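Local coordinates for protein phiAB6 tailspike (Unidentified phage, PDB 5JS4) that probably binds and fragments the exopolysaccharide of Acinetobacter baumannii as a trimeric beta-helical phage tailspike, at residues Asn534-Leu539 with Thr547-Ile552. Residues are numbered along the deposited sequence; the frame is centred on the assembly and turned at random.
Sequences NKAKML and TGNATI
Met538 and Thr547 sit side by side on one face as an antiparallel, non-hydrogen-bonded pair, where the tailspike's right-handed parallel beta-helix has given way to antiparallel strands at the subunit interface. The thioether does the touching: SD packs 3.9 Å from Thr547 CB, the two side chains crossing at a slant, and reaches Ile552 CG1 at 4.2 Å. The bend at chi2 (-57°) brings the sulfur towards Thr547, while that at chi3 (-58°) turns CE away from it, and Leu541 of the third subunit packs against the methionine as well. Beyond the pair, the chain leaves the strand as a turn at Gly548, whose N donates to Lys537 O (2.8 Å). Next to the turn Lys535 runs alongside Asn549 in the opposite sense; bent at chi2 and chi4, it curls its ammonium onto Gly548 O, with NZ 2.7 Å away and in the carbonyl plane. Asp510 adds a long, weak ion pair. The Asn549 amide lies against Ala536, ND2 being 3.6 Å from CB, and a water joins this nitrogen to Asn534 OD1, the acceptor of an Asx turn from Ala536 N. Thr547, Thr551 and Ile552 continue the sheet into the second subunit through a parallel ladder. Thr547 OG1 donates to Thr551 O (2.7 Å) and accepts from a second water, which in turn accepts a hydrogen bond from Lys537 N.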
loop_
_atom_site.group_PDB
_atom_site.type_symbol
_atom_site.label_atom_id
_atom_site.label_comp_id
_atom_site.label_asym_id
_atom_site.label_seq_id
_atom_site.Cartn_x
_atom_site.Cartn_y
_atom_site.Cartn_z
ATOM N N ASN A 534 0.646 -9.514 -23.672
ATOM C CA ASN A 534 -0.676 -9.564 -24.287
ATOM C C ASN A 534 -1.356 -8.194 -24.254
ATOM O O ASN A 534 -1.109 -7.396 -23.355
ATOM C CB ASN A 534 -1.538 -10.610 -23.569
ATOM C CG ASN A 534 -2.814 -10.938 -24.318
ATOM O OD1 ASN A 534 -3.818 -10.239 -24.193
ATOM N ND2 ASN A 534 -2.786 -12.014 -25.095
ATOM N N LYS A 535 -2.212 -7.949 -25.245
ATOM C CA LYS A 535 -2.926 -6.678 -25.416
ATOM C C LYS A 535 -4.017 -6.431 -24.364
ATOM O O LYS A 535 -4.453 -5.295 -24.176
ATOM C CB LYS A 535 -3.553 -6.639 -26.820
ATOM C CG LYS A 535 -4.073 -5.282 -27.276
ATOM C CD LYS A 535 -2.951 -4.304 -27.579
ATOM C CE LYS A 535 -3.472 -3.027 -28.219
ATOM N NZ LYS A 535 -4.207 -2.140 -27.273
ATOM N N ALA A 536 -4.470 -7.480 -23.686
ATOM C CA ALA A 536 -5.565 -7.332 -22.723
ATOM C C ALA A 536 -5.207 -6.366 -21.593
ATOM O O ALA A 536 -4.133 -6.449 -21.003
ATOM C CB ALA A 536 -5.960 -8.681 -22.151
ATOM N N LYS A 537 -6.109 -5.434 -21.312
ATOM C CA LYS A 537 -5.966 -4.549 -20.164
ATOM C C LYS A 537 -7.347 -4.052 -19.779
ATOM O O LYS A 537 -8.109 -3.614 -20.639
ATOM C CB LYS A 537 -5.051 -3.359 -20.484
ATOM C CG LYS A 537 -4.819 -2.408 -19.310
ATOM C CD LYS A 537 -3.731 -1.383 -19.600
ATOM C CE LYS A 537 -3.443 -0.507 -18.388
ATOM N NZ LYS A 537 -2.391 0.515 -18.649
ATOM N N MET A 538 -7.672 -4.143 -18.492
ATOM C CA MET A 538 -8.916 -3.585 -17.980
ATOM C C MET A 538 -8.598 -2.394 -17.098
ATOM O O MET A 538 -7.620 -2.411 -16.353
ATOM C CB MET A 538 -9.705 -4.621 -17.174
ATOM C CG MET A 538 -10.485 -5.621 -18.010
ATOM S SD MET A 538 -11.678 -4.926 -19.175
ATOM C CE MET A 538 -12.744 -3.986 -18.097
ATOM N N LEU A 539 -9.448 -1.378 -17.196
ATOM C CA LEU A 539 -9.303 -0.125 -16.472
ATOM C C LEU A 539 -10.663 0.283 -15.909
ATOM O O LEU A 539 -11.650 0.303 -16.644
ATOM C CB LEU A 539 -8.775 0.949 -17.426
ATOM C CG LEU A 539 -8.811 2.418 -16.999
ATOM C CD1 LEU A 539 -7.978 2.653 -15.753
ATOM C CD2 LEU A 539 -8.322 3.292 -18.141
ATOM N N THR A 547 -11.309 -1.064 -21.945
ATOM C CA THR A 547 -10.580 -2.280 -22.295
ATOM C C THR A 547 -9.533 -1.970 -23.356
ATOM O O THR A 547 -9.744 -1.105 -24.201
ATOM C CB THR A 547 -11.522 -3.402 -22.795
ATOM O OG1 THR A 547 -10.743 -4.519 -23.242
ATOM C CG2 THR A 547 -12.432 -2.923 -23.934
ATOM N N GLY A 548 -8.413 -2.685 -23.301
ATOM C CA GLY A 548 -7.318 -2.513 -24.255
ATOM C C GLY A 548 -7.366 -3.398 -25.491
ATOM O O GLY A 548 -6.598 -3.178 -26.428
ATOM N N ASN A 549 -8.256 -4.392 -25.514
ATOM C CA ASN A 549 -8.321 -5.346 -26.633
ATOM C C ASN A 549 -9.708 -5.448 -27.276
ATOM O O ASN A 549 -10.027 -6.452 -27.914
ATOM C CB ASN A 549 -7.836 -6.728 -26.183
ATOM C CG ASN A 549 -8.782 -7.396 -25.205
ATOM O OD1 ASN A 549 -9.845 -6.860 -24.881
ATOM N ND2 ASN A 549 -8.402 -8.579 -24.732
ATOM N N ALA A 550 -10.520 -4.405 -27.092
ATOM C CA ALA A 550 -11.866 -4.303 -27.670
ATOM C C ALA A 550 -12.819 -5.405 -27.206
ATOM O O ALA A 550 -13.838 -5.659 -27.851
ATOM C CB ALA A 550 -11.797 -4.259 -29.192
ATOM N N THR A 551 -12.500 -6.031 -26.076
ATOM C CA THR A 551 -13.265 -7.164 -25.576
ATOM C C THR A 551 -13.394 -7.066 -24.057
ATOM O O THR A 551 -12.469 -6.619 -23.377
ATOM C CB THR A 551 -12.587 -8.497 -25.971
ATOM O OG1 THR A 551 -12.215 -8.457 -27.359
ATOM C CG2 THR A 551 -13.513 -9.683 -25.736
ATOM N N ILE A 552 -14.554 -7.457 -23.535
ATOM C CA ILE A 552 -14.748 -7.597 -22.093
ATOM C C ILE A 552 -15.394 -8.952 -21.842
ATOM O O ILE A 552 -16.460 -9.235 -22.387
ATOM C CB ILE A 552 -15.641 -6.482 -21.504
ATOM C CG1 ILE A 552 -15.029 -5.102 -21.769
ATOM C CG2 ILE A 552 -15.835 -6.692 -20.005
ATOM C CD1 ILE A 552 -15.905 -3.932 -21.364
HETATM O O HOH W 1 -6.067 -9.959 -25.813
HETATM O O HOH W 2 -8.737 -6.219 -22.195
#